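Blue-light receptor of the BLUF-family (Rhodobacter sphaeroides, PDB 2BYC) probably senses blue light through a bound flavin, its BLUF domain holding flavin mononucleotide in this dark-state structure. Local coordinates at residues L113-P118 with A122-T127. Residues are numbered along the deposited sequence; the frame is centred on the assembly and turned at random.
Sequences LDLSGP and AELHRT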
# COMPACT_ATOMS: atom_id res chain seq x y z
N LEU A 113 8.99 -6.36 -6.97
CA LEU A 113 7.65 -6.54 -6.34
C LEU A 113 6.95 -7.84 -6.81
O LEU A 113 5.73 -7.90 -7.16
CB LEU A 113 6.78 -5.33 -6.63
CG LEU A 113 7.24 -3.99 -6.08
CD1 LEU A 113 6.09 -3.02 -6.31
CD2 LEU A 113 7.49 -4.16 -4.63
N ASP A 114 7.74 -8.89 -6.81
CA ASP A 114 7.23 -10.13 -7.29
C ASP A 114 6.55 -10.79 -6.13
O ASP A 114 5.57 -11.51 -6.36
CB ASP A 114 8.29 -10.99 -7.93
CG ASP A 114 8.18 -10.96 -9.42
OD1 ASP A 114 7.00 -10.81 -9.86
OD2 ASP A 114 9.21 -11.02 -10.17
N LEU A 115 6.99 -10.42 -4.91
CA LEU A 115 6.62 -11.06 -3.64
C LEU A 115 6.78 -12.59 -3.65
O LEU A 115 5.93 -13.28 -3.10
CB LEU A 115 5.16 -10.71 -3.21
CG LEU A 115 4.74 -9.40 -2.52
CD1 LEU A 115 5.54 -8.17 -2.84
CD2 LEU A 115 3.26 -9.21 -2.77
N SER A 116 7.83 -13.13 -4.26
CA SER A 116 7.98 -14.58 -4.30
C SER A 116 8.64 -15.08 -3.06
O SER A 116 8.41 -16.22 -2.64
CB SER A 116 8.88 -14.96 -5.43
OG SER A 116 8.60 -14.17 -6.56
N GLY A 117 9.51 -14.25 -2.51
CA GLY A 117 10.10 -14.50 -1.22
C GLY A 117 9.01 -14.54 -0.17
O GLY A 117 8.03 -13.75 -0.25
N PRO A 118 9.16 -15.42 0.84
CA PRO A 118 8.17 -15.44 1.91
C PRO A 118 8.36 -14.28 2.92
O PRO A 118 7.48 -14.05 3.73
CB PRO A 118 8.41 -16.82 2.59
CG PRO A 118 9.48 -17.53 1.74
CD PRO A 118 10.24 -16.41 1.10
N ALA A 122 7.23 -8.45 4.73
CA ALA A 122 7.80 -8.09 5.98
C ALA A 122 9.01 -7.20 5.79
O ALA A 122 9.24 -6.25 6.53
CB ALA A 122 8.24 -9.32 6.68
N GLU A 123 9.83 -7.55 4.82
CA GLU A 123 11.02 -6.78 4.47
C GLU A 123 10.69 -5.41 3.98
O GLU A 123 11.29 -4.46 4.43
CB GLU A 123 11.79 -7.47 3.35
CG GLU A 123 13.09 -6.73 2.93
CD GLU A 123 14.34 -7.33 3.58
OE1 GLU A 123 15.47 -6.94 3.18
OE2 GLU A 123 14.18 -8.20 4.47
N LEU A 124 9.75 -5.34 3.03
CA LEU A 124 9.26 -4.06 2.52
C LEU A 124 8.75 -3.23 3.68
O LEU A 124 9.11 -2.06 3.82
CB LEU A 124 8.19 -4.26 1.44
CG LEU A 124 8.74 -4.70 0.06
CD1 LEU A 124 7.59 -5.21 -0.78
CD2 LEU A 124 9.55 -3.59 -0.72
N HIS A 125 7.96 -3.85 4.54
CA HIS A 125 7.39 -3.11 5.68
C HIS A 125 8.49 -2.55 6.61
O HIS A 125 8.42 -1.45 7.09
CB HIS A 125 6.44 -4.00 6.49
CG HIS A 125 5.10 -4.25 5.85
ND1 HIS A 125 4.59 -3.50 4.81
CD2 HIS A 125 4.16 -5.16 6.15
CE1 HIS A 125 3.40 -3.95 4.49
NE2 HIS A 125 3.10 -4.95 5.30
N ARG A 126 9.47 -3.37 6.87
CA ARG A 126 10.57 -3.04 7.75
C ARG A 126 11.39 -1.90 7.18
O ARG A 126 11.69 -0.93 7.84
CB ARG A 126 11.44 -4.30 7.88
CG ARG A 126 12.57 -4.23 8.87
CD ARG A 126 13.44 -5.49 8.82
NE ARG A 126 14.51 -5.31 7.87
CZ ARG A 126 14.78 -6.18 6.91
NH1 ARG A 126 14.07 -7.32 6.82
NH2 ARG A 126 15.76 -5.91 6.05
N THR A 127 11.79 -2.01 5.94
CA THR A 127 12.70 -1.04 5.44
C THR A 127 12.01 0.27 5.17
O THR A 127 12.56 1.34 5.40
CB THR A 127 13.46 -1.57 4.21
OG1 THR A 127 12.61 -1.59 3.07
CG2 THR A 127 13.95 -2.98 4.46
O HOH W 1 6.36 -11.36 3.95
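Leu124, on helix 120-131, reaches across to Leu113 and Leu115 of the loop that precedes the helix, and a single methyl carries the contact. Its CB points at the loop but is still 6.1 Å from the nearest loop side-chain atom, CD2 of Leu113. CG stands anti to the carbonyl carbon (chi1 -76°) and shortens that gap to 4.9 Å. From there the two methyls part: CD1 of Leu124 lies 4.0 Å from CD2 of Leu113 and 4.1 Å from CD1 of Leu115, whereas CD2 of Leu124 remains 4.5 Å from CD2 of Leu113. Both loop leucines meet Leu124 roughly at right angles, so the side chains meet through their terminal methyls and do not run alongside one another. The ends of both loop leucine side chains come near the helix, whereas Asp114 between them is exposed. Farther along, a water bridges the backbones, donating to Pro118 O (2.9 Å) and accepting from Ala122 N (3.1 Å) in the first turn of the helix. The small apolar contact ties the loop to the helix it leads into. Leu113 and Leu124 both pack on Leu103 of helix 100-106, Leu124 also touches Leu110, and Leu113 and Leu115 rest on Val51 of strand 49-55, next in sequence to the FMN-binding Gln52.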